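PDB 3FHD: ORF 37 from Human herpesvirus 8 type M, which cleaves single- and double-stranded DNA as an endonuclease and exonuclease, processing branched or non-linear viral DNA into unit-length linear genomes for packaging. Local coordinates for residues A[106-110]-A[111-115]; A[61-65]-A[66-70]; A[302-306]-A[307-311]; A[207-210]-A[211-215]; A[465-468]-A[469-472]. One frame throughout, in Å; residues are numbered along the deposited sequence.

Contact 1 (A[106-110]-A[111-115]); sequences CNFFV and DRVFG
Phe109 O accepts two backbone N-H groups as helix 104-113 runs out, from Val113 N at 2.9 Å and from Phe114 N at 2.8 Å, while Arg112 N still binds Phe108 O in the ordinary i to i+4 way. The Phe114 N to Phe109 O bond spans five residues, a wider, pi-type turn. The bond from Phe114 runs close to the carbonyl axis and that from Val113 comes in tilted from the carbonyl plane, which lets one oxygen hold both. In this turn the Phe114 ring lies against Phe109: the carbonyl oxygen and the CB methylene of Phe109 both lie over one face, CB 4.2 Å from the Phe114 ring centroid. The two phenylalanine rings themselves meet obliquely, Phe109 CD1 lying 3.9 Å from Phe114 CZ, with their planes at 35°. On another side of the helix the Phe108 ring, whose CG stands anti to the backbone N (chi1 -173°), leans along the axis toward the next turn. There it receives the aliphatic base of Arg112 on one face as a CH-pi contact, with Arg112 CB 3.9 Å from the Phe108 ring centroid. Val113 CG2 lies near both Phe108 and Phe109. Beyond the segments, Phe109 and Phe114 both meet Tyr90 edge-to-face, Phe114 also packs on helix 122-130, and Phe108 rests on helix 134-147, placing this helix end among helices 83-100, 122-130 and 134-147.

Contact 2 (A[61-65]-A[66-70]); sequences KFLKH and AKVRD
His65 and Val68 carry most of this junction, where helix 59-64 stops and helix 66-72 begins one residue later. His65 is the N-cap of the second helix. Its ring nitrogen ND1 accepts the N-H of Lys67 at 3.0 Å, a nearly straight bond (171°) with the donor in the ring plane. That geometry identifies ND1 as the acceptor, so any proton of a neutral ring would be expected on NE2, which has a weak hydrogen bond to Asp31. With its CG anti to the backbone N (chi1 -168°), the ring lies beside the Lys67 side chain, His65 CE1 being 3.5 Å from CG of the lysine. Val68 reaches back to the preceding helix with both branches: CG2 sits over the centre of one face of the Phe62 ring, 4.1 Å from its centroid, and CG1 meets Leu63 CD2. Arg69 adds a third tie. Its extended chain brings NE to Lys64 O at 2.8 Å, although this also sets its guanidinium near the Lys64 ammonium. Tyr492 receives Arg69 in a cation-pi contact and its hydroxyl is hydrogen-bonded to Leu63 O, while Phe62 and Leu63 rest on Leu84, so the junction sits between helix 83-100 and the loop that follows helix 468-489.

Contact 3 (A[302-306]-A[307-311]); sequences FFYSI and SKPAV
The Phe303 ring carries a methyl group of Val311 squarely on one face: CG2 stands 3.6 Å from the ring centroid and only 7° off the normal, a close CH-pi contact in which all six ring carbons are nearly equidistant from the methyl. Ala310 CB approaches the same ring obliquely at CE1. The neighbouring Tyr304 ring is used at its edge instead. Pro309 CB lies in its plane, 3.4 Å from Tyr304 CD1, and Val311 O is also in that plane near CE1; the Pro309 and Tyr304 side chains cross at about a right angle. The chain here is a connection from helix to strand. Tyr304 is the first residue to leave helical geometry after helix 296-303, and the loop doubles back to enter strand 311-313, an outermost strand of the mixed sheet. As the helix unwinds, Phe302 O is held by both the N-H of Ser305 and its hydroxyl, OG donating at 2.7 Å on a lone pair in the carbonyl plane. Midway round the loop, Ile306 has CG1 between its backbone N and carbonyl carbon (chi1 66°), which brings CD1 to 3.4 Å from Lys308 O. No hydrogen bond joins the two halves directly; Tyr273 OH bridges them through Phe303 O and Ala310 N, and Tyr304 OH is hydrogen-bonded to Trp333 O. Phe303 and Val311 both touch Leu387 of strand 379-389.

Contact 4 (A[207-210]-A[211-215]); sequences EVVK and TLLAT
Val209 and Leu213 lie side by side one turn apart on helix 203-217, pointing the same way, with Val209 CG1 4.2 Å from Leu213 CD1. Val208 CG1 and Leu212 CD1 also come within 4.3 Å of each other, one turn apart. Regular i to i+4 bonds fix this spacing, among them Leu213 N to Val209 O at 3.0 Å and Ala214 N to Lys210 O at 2.9 Å. At Thr211 the side chain returns to the backbone: with OG1 beside its own N (chi1 -51°), the hydroxyl lies 3.1 Å from Glu207 O, which the Thr211 N-H also reaches. Further out, Val209 and Leu213 meet Leu459 and Ile267 of the mixed sheet, while Val208 and Leu212 meet Pro456 of the sheet and Ile444 of the short strand 443-444. Lys210 leaves the helix as a buried, extended chain. Its NZ makes a salt bridge to Glu207 OE2 at 3.6 Å and donates to the carbonyl oxygens of Asp243 and Leu225. Asp243 and Ile267 belong to the magnesium site, and the Lys210 side chain is about 7 Å from the bound ion. A buried ammonium group so held probably tempers the negative charge gathered there, and its bond to the backbone carbonyl of Asp243 probably helps to position that metal-binding residue.

Contact 5 (A[465-468]-A[469-472]); sequences YFPR and GAKH
Phe466 and Lys471 make the close side of this turn, where the methylene of one packs against the aliphatic chain of the other: Phe466 CB is 3.5 Å from Lys471 CD. The lysine chain bends at its third torsion (99°), which carries the ammonium on past the Phe466 methylene toward helix 394-412. A water then bridges the two residues, donating to Phe466 O at 2.8 Å and accepting from Lys471 NZ at 3.1 Å. The same ammonium forms a salt bridge with Glu407 and a hydrogen bond with Ser403, so this partly buried charge is tied both to its own turn and to helix 394-412. That helix also receives the Phe466 ring, against Val399 and Leu400. Pro467 completes the packed side, its CB 4.1 Å from Ala470 CB, with Ala470 resting on Leu349 and Cys353 of helix 348-355. Arg468, Gly469 and His472 form the contrasting, solvent-exposed side. Arg468 and His472 are joined chiefly through the backbone, His472 N to Arg468 O at 3.0 Å, and the imidazole of His472 points off from the turn. Pro467 occupies the N-cap position, and its carbonyl accepts the first i to i+4 bond, from Lys471 N at 3.1 Å and nearly straight (169°). A proline at the N-cap thus opens helix 468-489, in the connection from strand 455-464 of the nuclease sheet to that long helix.

In the fold
Along the chain the order is contact 2, contact 1, contact 4, contact 3 and contact 5. Contacts 1 and 2 share the N-terminal helical region, their centres about 23 Å apart, and both pack on helix 83-100. Contact 3 lies on the opposite side of the chain's centre from them, about 55 Å from contact 1, centre to centre. Contacts 3, 4 and 5 belong to the mixed sheet and its surroundings: contact 4 packs on strands 262-269, 423-432 and 455-464, contact 3 leads into edge strand 311-313, and contact 5 follows strand 455-464. In this PD-(D/E)XK nuclease, contact 4 touches the magnesium site through Lys210; contact 5 lies farther off, and contacts 1 to 3 lie away from it.

Contact 1 (A[106-110]-A[111-115])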
# COMPACT_ATOMS: atom_id res chain seq x y z
N CYS A 106 23.62 -1.78 2.73
CA CYS A 106 24.90 -1.16 2.57
C CYS A 106 25.97 -2.20 2.17
O CYS A 106 26.78 -1.95 1.27
CB CYS A 106 25.25 -0.42 3.88
SG CYS A 106 26.66 0.66 3.87
N ASN A 107 25.95 -3.38 2.79
CA ASN A 107 26.92 -4.43 2.46
C ASN A 107 26.85 -4.81 1.00
O ASN A 107 27.88 -4.99 0.37
CB ASN A 107 26.70 -5.68 3.31
CG ASN A 107 27.20 -5.51 4.74
OD1 ASN A 107 27.99 -4.62 5.03
ND2 ASN A 107 26.71 -6.36 5.64
N PHE A 108 25.62 -4.93 0.48
CA PHE A 108 25.41 -5.30 -0.93
C PHE A 108 25.95 -4.27 -1.93
O PHE A 108 26.61 -4.65 -2.90
CB PHE A 108 23.93 -5.60 -1.22
CG PHE A 108 23.69 -6.15 -2.63
CD1 PHE A 108 23.83 -7.53 -2.89
CD2 PHE A 108 23.34 -5.30 -3.68
CE1 PHE A 108 23.62 -8.04 -4.19
CE2 PHE A 108 23.14 -5.80 -4.97
CZ PHE A 108 23.27 -7.17 -5.23
N PHE A 109 25.66 -2.99 -1.70
CA PHE A 109 26.22 -1.93 -2.52
C PHE A 109 27.73 -2.03 -2.52
O PHE A 109 28.35 -2.14 -3.58
CB PHE A 109 25.84 -0.54 -1.97
CG PHE A 109 24.50 -0.02 -2.44
CD1 PHE A 109 24.33 0.44 -3.75
CD2 PHE A 109 23.41 0.04 -1.55
CE1 PHE A 109 23.07 0.92 -4.16
CE2 PHE A 109 22.16 0.53 -1.95
CZ PHE A 109 21.99 0.97 -3.24
N VAL A 110 28.32 -2.00 -1.33
CA VAL A 110 29.78 -2.02 -1.24
C VAL A 110 30.40 -3.26 -1.93
O VAL A 110 31.32 -3.12 -2.76
CB VAL A 110 30.26 -1.83 0.22
CG1 VAL A 110 31.79 -2.07 0.36
CG2 VAL A 110 29.91 -0.43 0.72
N ASP A 111 29.87 -4.44 -1.65
CA ASP A 111 30.44 -5.67 -2.22
C ASP A 111 30.12 -5.95 -3.70
O ASP A 111 30.97 -6.44 -4.43
CB ASP A 111 30.02 -6.88 -1.40
CG ASP A 111 30.56 -6.85 0.03
OD1 ASP A 111 31.71 -6.43 0.24
OD2 ASP A 111 29.81 -7.26 0.94
N ARG A 112 28.88 -5.69 -4.13
CA ARG A 112 28.43 -6.13 -5.45
C ARG A 112 28.30 -4.99 -6.45
O ARG A 112 28.29 -5.22 -7.66
CB ARG A 112 27.08 -6.86 -5.34
CG ARG A 112 27.10 -8.16 -4.51
CD ARG A 112 28.03 -9.19 -5.15
NE ARG A 112 28.60 -10.09 -4.16
CZ ARG A 112 29.60 -10.93 -4.41
NH1 ARG A 112 30.05 -11.73 -3.45
NH2 ARG A 112 30.16 -10.98 -5.63
N VAL A 113 28.15 -3.77 -5.96
CA VAL A 113 27.92 -2.63 -6.85
C VAL A 113 29.19 -1.77 -6.95
O VAL A 113 29.45 -1.20 -8.00
CB VAL A 113 26.66 -1.78 -6.42
CG1 VAL A 113 26.41 -0.56 -7.36
CG2 VAL A 113 25.40 -2.65 -6.35
N PHE A 114 29.95 -1.67 -5.85
CA PHE A 114 31.08 -0.72 -5.76
C PHE A 114 32.43 -1.41 -5.90
O PHE A 114 33.46 -0.79 -5.65
CB PHE A 114 31.09 0.07 -4.44
CG PHE A 114 29.86 0.92 -4.18
CD1 PHE A 114 28.94 1.24 -5.18
CD2 PHE A 114 29.69 1.47 -2.90
CE1 PHE A 114 27.82 2.03 -4.90
CE2 PHE A 114 28.56 2.28 -2.61
CZ PHE A 114 27.63 2.56 -3.59
N GLY A 115 32.44 -2.69 -6.26
CA GLY A 115 33.67 -3.44 -6.44
C GLY A 115 34.45 -3.67 -5.15
O GLY A 115 35.62 -3.98 -5.21

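Contact 2 (A[61-65]-A[66-70])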
# COMPACT_ATOMS: atom_id res chain seq x y z
N LYS A 61 15.62 16.17 1.00
CA LYS A 61 16.73 16.81 1.69
C LYS A 61 18.08 16.35 1.14
O LYS A 61 19.03 17.13 1.08
CB LYS A 61 16.65 16.57 3.20
CG LYS A 61 15.41 17.18 3.90
CD LYS A 61 15.36 18.69 3.80
CE LYS A 61 14.42 19.31 4.88
NZ LYS A 61 13.06 18.64 4.95
N PHE A 62 18.18 15.08 0.76
CA PHE A 62 19.34 14.59 0.00
C PHE A 62 19.62 15.47 -1.26
O PHE A 62 20.73 15.97 -1.46
CB PHE A 62 19.11 13.10 -0.33
CG PHE A 62 20.14 12.51 -1.25
CD1 PHE A 62 21.40 12.17 -0.78
CD2 PHE A 62 19.82 12.27 -2.57
CE1 PHE A 62 22.35 11.60 -1.65
CE2 PHE A 62 20.76 11.70 -3.46
CZ PHE A 62 22.02 11.37 -2.99
N LEU A 63 18.61 15.68 -2.11
CA LEU A 63 18.80 16.38 -3.37
C LEU A 63 19.06 17.89 -3.19
O LEU A 63 19.58 18.57 -4.11
CB LEU A 63 17.59 16.16 -4.29
CG LEU A 63 17.34 14.73 -4.74
CD1 LEU A 63 16.07 14.68 -5.62
CD2 LEU A 63 18.57 14.18 -5.46
N LYS A 64 18.71 18.40 -2.01
CA LYS A 64 18.84 19.82 -1.67
C LYS A 64 20.18 20.08 -0.98
O LYS A 64 20.56 21.24 -0.82
CB LYS A 64 17.70 20.27 -0.74
CG LYS A 64 16.32 20.36 -1.43
CD LYS A 64 16.04 21.76 -1.90
CE LYS A 64 14.95 21.85 -2.96
NZ LYS A 64 14.26 23.19 -2.85
N HIS A 65 20.88 19.02 -0.59
CA HIS A 65 22.16 19.16 0.15
C HIS A 65 23.20 19.90 -0.71
O HIS A 65 23.21 19.75 -1.93
CB HIS A 65 22.68 17.77 0.56
CG HIS A 65 23.80 17.79 1.55
ND1 HIS A 65 25.09 18.14 1.21
CD2 HIS A 65 23.84 17.51 2.88
CE1 HIS A 65 25.87 18.08 2.28
NE2 HIS A 65 25.13 17.71 3.31
N ALA A 66 24.09 20.67 -0.08
CA ALA A 66 25.14 21.39 -0.80
C ALA A 66 26.00 20.51 -1.72
O ALA A 66 26.35 20.92 -2.83
CB ALA A 66 26.04 22.17 0.19
N LYS A 67 26.30 19.29 -1.28
CA LYS A 67 27.15 18.38 -2.04
C LYS A 67 26.49 17.82 -3.31
O LYS A 67 27.17 17.64 -4.32
CB LYS A 67 27.71 17.28 -1.14
CG LYS A 67 28.59 17.78 0.03
CD LYS A 67 29.46 16.64 0.58
CE LYS A 67 30.47 17.08 1.63
NZ LYS A 67 30.14 16.60 3.02
N VAL A 68 25.17 17.57 -3.29
CA VAL A 68 24.41 17.18 -4.51
C VAL A 68 24.26 18.38 -5.46
O VAL A 68 24.39 18.23 -6.68
CB VAL A 68 23.00 16.58 -4.17
CG1 VAL A 68 22.21 16.24 -5.45
CG2 VAL A 68 23.14 15.32 -3.31
N ARG A 69 24.00 19.56 -4.89
CA ARG A 69 23.87 20.83 -5.63
C ARG A 69 25.15 21.15 -6.40
O ARG A 69 25.11 21.51 -7.58
CB ARG A 69 23.57 21.99 -4.67
CG ARG A 69 22.15 22.03 -4.12
CD ARG A 69 22.02 23.23 -3.18
NE ARG A 69 20.68 23.38 -2.61
CZ ARG A 69 19.69 24.07 -3.18
NH1 ARG A 69 19.85 24.65 -4.37
NH2 ARG A 69 18.53 24.15 -2.55
N ASP A 70 26.28 21.03 -5.69
CA ASP A 70 27.61 21.25 -6.25
C ASP A 70 27.96 20.29 -7.39
O ASP A 70 28.49 20.72 -8.42
CB ASP A 70 28.67 21.11 -5.14
CG ASP A 70 28.65 22.28 -4.15
OD1 ASP A 70 27.92 23.28 -4.36
OD2 ASP A 70 29.38 22.19 -3.13

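Contact 3 (A[302-306]-A[307-311])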
# COMPACT_ATOMS: atom_id res chain seq x y z
N PHE A 302 -28.67 -3.05 6.25
CA PHE A 302 -27.51 -2.72 7.06
C PHE A 302 -26.73 -1.56 6.41
O PHE A 302 -26.44 -0.55 7.07
CB PHE A 302 -26.62 -3.95 7.27
CG PHE A 302 -25.32 -3.66 7.97
CD1 PHE A 302 -25.30 -3.42 9.35
CD2 PHE A 302 -24.13 -3.63 7.27
CE1 PHE A 302 -24.10 -3.14 10.01
CE2 PHE A 302 -22.91 -3.33 7.91
CZ PHE A 302 -22.92 -3.09 9.30
N PHE A 303 -26.43 -1.67 5.12
CA PHE A 303 -25.73 -0.60 4.44
C PHE A 303 -26.45 0.75 4.54
O PHE A 303 -25.82 1.78 4.83
CB PHE A 303 -25.44 -0.95 2.97
CG PHE A 303 -24.19 -1.76 2.78
CD1 PHE A 303 -22.97 -1.30 3.27
CD2 PHE A 303 -24.21 -2.97 2.11
CE1 PHE A 303 -21.80 -2.03 3.09
CE2 PHE A 303 -23.06 -3.71 1.93
CZ PHE A 303 -21.84 -3.24 2.43
N TYR A 304 -27.76 0.72 4.34
CA TYR A 304 -28.56 1.93 4.36
C TYR A 304 -29.16 2.22 5.73
O TYR A 304 -30.25 2.79 5.82
CB TYR A 304 -29.66 1.90 3.27
CG TYR A 304 -29.14 1.70 1.84
CD1 TYR A 304 -27.92 2.25 1.43
CD2 TYR A 304 -29.87 0.97 0.92
CE1 TYR A 304 -27.45 2.06 0.12
CE2 TYR A 304 -29.41 0.78 -0.39
CZ TYR A 304 -28.21 1.33 -0.78
OH TYR A 304 -27.77 1.14 -2.09
N SER A 305 -28.46 1.84 6.80
CA SER A 305 -28.87 2.22 8.16
C SER A 305 -28.15 3.50 8.62
O SER A 305 -28.38 4.00 9.72
CB SER A 305 -28.66 1.06 9.13
OG SER A 305 -27.28 0.74 9.26
N ILE A 306 -27.28 4.04 7.75
CA ILE A 306 -26.57 5.31 8.00
C ILE A 306 -26.80 6.34 6.85
O ILE A 306 -27.19 5.96 5.75
CB ILE A 306 -25.04 5.12 8.24
CG1 ILE A 306 -24.33 4.61 6.98
CG2 ILE A 306 -24.77 4.22 9.46
CD1 ILE A 306 -22.85 4.81 7.02
N SER A 307 -26.52 7.61 7.12
CA SER A 307 -26.80 8.70 6.16
C SER A 307 -25.82 8.81 4.98
O SER A 307 -26.16 9.38 3.93
CB SER A 307 -26.90 10.06 6.88
OG SER A 307 -25.62 10.45 7.35
N LYS A 308 -24.60 8.30 5.15
CA LYS A 308 -23.64 8.26 4.04
C LYS A 308 -23.23 6.82 3.72
O LYS A 308 -22.14 6.37 4.11
CB LYS A 308 -22.40 9.13 4.35
CG LYS A 308 -22.67 10.64 4.35
CD LYS A 308 -22.83 11.18 2.94
CE LYS A 308 -22.97 12.70 2.92
NZ LYS A 308 -22.45 13.23 1.62
N PRO A 309 -24.11 6.09 2.99
CA PRO A 309 -23.92 4.65 2.75
C PRO A 309 -22.67 4.32 1.92
O PRO A 309 -22.25 5.11 1.06
CB PRO A 309 -25.17 4.26 1.96
CG PRO A 309 -26.14 5.36 2.20
CD PRO A 309 -25.32 6.59 2.33
N ALA A 310 -22.09 3.16 2.20
CA ALA A 310 -20.84 2.75 1.55
C ALA A 310 -21.08 2.14 0.16
O ALA A 310 -20.12 1.87 -0.56
CB ALA A 310 -20.04 1.79 2.45
N VAL A 311 -22.34 1.94 -0.21
CA VAL A 311 -22.69 1.36 -1.50
C VAL A 311 -23.50 2.39 -2.31
O VAL A 311 -24.39 3.07 -1.76
CB VAL A 311 -23.54 0.07 -1.32
CG1 VAL A 311 -24.10 -0.40 -2.64
CG2 VAL A 311 -22.73 -1.03 -0.64

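Contact 4 (A[207-210]-A[211-215])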
# COMPACT_ATOMS: atom_id res chain seq x y z
N GLU A 207 -5.18 -4.68 11.85
CA GLU A 207 -4.52 -5.90 12.31
C GLU A 207 -5.53 -7.01 12.57
O GLU A 207 -5.22 -8.20 12.36
CB GLU A 207 -3.70 -5.67 13.59
CG GLU A 207 -2.36 -4.96 13.39
CD GLU A 207 -1.47 -5.67 12.39
OE1 GLU A 207 -1.17 -6.88 12.57
OE2 GLU A 207 -1.05 -5.00 11.42
N VAL A 208 -6.72 -6.64 13.05
CA VAL A 208 -7.76 -7.63 13.29
C VAL A 208 -8.19 -8.26 11.97
O VAL A 208 -8.34 -9.49 11.88
CB VAL A 208 -8.97 -7.06 14.06
CG1 VAL A 208 -10.16 -8.01 13.96
CG2 VAL A 208 -8.60 -6.85 15.52
N VAL A 209 -8.41 -7.42 10.95
CA VAL A 209 -8.77 -7.96 9.64
C VAL A 209 -7.67 -8.90 9.08
O VAL A 209 -8.00 -9.94 8.51
CB VAL A 209 -9.14 -6.88 8.61
CG1 VAL A 209 -9.48 -7.52 7.23
CG2 VAL A 209 -10.32 -6.03 9.13
N LYS A 210 -6.40 -8.53 9.23
CA LYS A 210 -5.29 -9.44 8.80
C LYS A 210 -5.43 -10.79 9.45
O LYS A 210 -5.30 -11.82 8.77
CB LYS A 210 -3.91 -8.90 9.18
CG LYS A 210 -3.48 -7.70 8.43
CD LYS A 210 -1.99 -7.39 8.57
CE LYS A 210 -1.81 -5.91 8.25
NZ LYS A 210 -0.43 -5.47 7.92
N THR A 211 -5.66 -10.80 10.77
CA THR A 211 -5.88 -12.08 11.50
C THR A 211 -7.04 -12.92 10.95
O THR A 211 -6.92 -14.15 10.86
CB THR A 211 -6.07 -11.86 13.01
OG1 THR A 211 -5.00 -11.05 13.50
CG2 THR A 211 -6.03 -13.21 13.77
N LEU A 212 -8.15 -12.26 10.62
CA LEU A 212 -9.29 -12.92 9.96
C LEU A 212 -8.94 -13.56 8.62
O LEU A 212 -9.34 -14.71 8.36
CB LEU A 212 -10.45 -11.93 9.77
CG LEU A 212 -11.17 -11.41 11.03
CD1 LEU A 212 -11.97 -10.14 10.73
CD2 LEU A 212 -12.07 -12.49 11.64
N LEU A 213 -8.22 -12.83 7.77
CA LEU A 213 -7.78 -13.34 6.47
C LEU A 213 -6.86 -14.55 6.65
O LEU A 213 -7.07 -15.61 6.05
CB LEU A 213 -7.08 -12.21 5.66
CG LEU A 213 -7.97 -11.00 5.28
CD1 LEU A 213 -7.21 -9.84 4.57
CD2 LEU A 213 -9.16 -11.47 4.44
N ALA A 214 -5.85 -14.38 7.50
CA ALA A 214 -4.85 -15.41 7.75
C ALA A 214 -5.43 -16.70 8.36
O ALA A 214 -5.18 -17.82 7.88
CB ALA A 214 -3.75 -14.83 8.64
N THR A 215 -6.23 -16.52 9.41
CA THR A 215 -6.79 -17.62 10.20
C THR A 215 -8.06 -18.27 9.60
O THR A 215 -8.26 -19.50 9.70
CB THR A 215 -7.11 -17.13 11.62
OG1 THR A 215 -5.90 -16.62 12.20
CG2 THR A 215 -7.66 -18.25 12.48

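Contact 5 (A[465-468]-A[469-472])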
# COMPACT_ATOMS: atom_id res chain seq x y z
N TYR A 465 -9.96 -6.15 -10.81
CA TYR A 465 -9.25 -6.50 -12.05
C TYR A 465 -8.76 -5.24 -12.76
O TYR A 465 -9.42 -4.20 -12.67
CB TYR A 465 -10.15 -7.34 -12.97
CG TYR A 465 -10.72 -8.59 -12.31
CD1 TYR A 465 -10.02 -9.79 -12.31
CD2 TYR A 465 -11.97 -8.56 -11.69
CE1 TYR A 465 -10.55 -10.94 -11.69
CE2 TYR A 465 -12.50 -9.69 -11.06
CZ TYR A 465 -11.79 -10.88 -11.07
OH TYR A 465 -12.33 -12.01 -10.47
N PHE A 466 -7.62 -5.34 -13.47
CA PHE A 466 -6.97 -4.17 -14.11
C PHE A 466 -6.64 -4.42 -15.60
O PHE A 466 -5.65 -5.11 -15.91
CB PHE A 466 -5.70 -3.72 -13.36
CG PHE A 466 -5.92 -3.50 -11.90
CD1 PHE A 466 -6.56 -2.35 -11.45
CD2 PHE A 466 -5.49 -4.45 -10.97
CE1 PHE A 466 -6.79 -2.17 -10.08
CE2 PHE A 466 -5.69 -4.27 -9.62
CZ PHE A 466 -6.36 -3.15 -9.17
N PRO A 467 -7.44 -3.82 -16.51
CA PRO A 467 -7.13 -3.94 -17.95
C PRO A 467 -5.74 -3.36 -18.23
O PRO A 467 -5.34 -2.39 -17.57
CB PRO A 467 -8.23 -3.10 -18.62
CG PRO A 467 -9.30 -2.91 -17.58
CD PRO A 467 -8.60 -2.95 -16.26
N ARG A 468 -5.01 -3.94 -19.17
CA ARG A 468 -3.60 -3.58 -19.38
C ARG A 468 -3.41 -2.17 -19.91
O ARG A 468 -2.50 -1.46 -19.48
CB ARG A 468 -2.92 -4.56 -20.33
CG ARG A 468 -2.42 -5.79 -19.63
CD ARG A 468 -1.80 -6.74 -20.66
NE ARG A 468 -2.10 -8.13 -20.35
CZ ARG A 468 -2.30 -9.08 -21.26
NH1 ARG A 468 -2.23 -8.79 -22.57
NH2 ARG A 468 -2.58 -10.32 -20.87
N GLY A 469 -4.24 -1.82 -20.89
CA GLY A 469 -4.17 -0.51 -21.52
C GLY A 469 -4.48 0.57 -20.49
O GLY A 469 -3.87 1.64 -20.51
N ALA A 470 -5.42 0.27 -19.59
CA ALA A 470 -5.83 1.21 -18.57
C ALA A 470 -4.66 1.46 -17.61
O ALA A 470 -4.33 2.60 -17.33
CB ALA A 470 -7.05 0.71 -17.80
N LYS A 471 -4.02 0.40 -17.12
CA LYS A 471 -2.83 0.56 -16.26
C LYS A 471 -1.72 1.34 -16.93
O LYS A 471 -1.12 2.22 -16.32
CB LYS A 471 -2.26 -0.79 -15.88
CG LYS A 471 -2.87 -1.40 -14.67
CD LYS A 471 -2.51 -2.85 -14.61
CE LYS A 471 -1.38 -3.14 -13.69
NZ LYS A 471 -1.31 -4.59 -13.39
N HIS A 472 -1.43 0.99 -18.18
CA HIS A 472 -0.39 1.68 -18.94
C HIS A 472 -0.64 3.21 -19.00
O HIS A 472 0.28 3.99 -18.77
CB HIS A 472 -0.21 1.06 -20.33
CG HIS A 472 0.79 1.76 -21.19
ND1 HIS A 472 0.45 2.78 -22.06
CD2 HIS A 472 2.13 1.59 -21.32
CE1 HIS A 472 1.54 3.20 -22.69
NE2 HIS A 472 2.57 2.50 -22.25
O HOH W 1 -2.96 -5.73 -15.70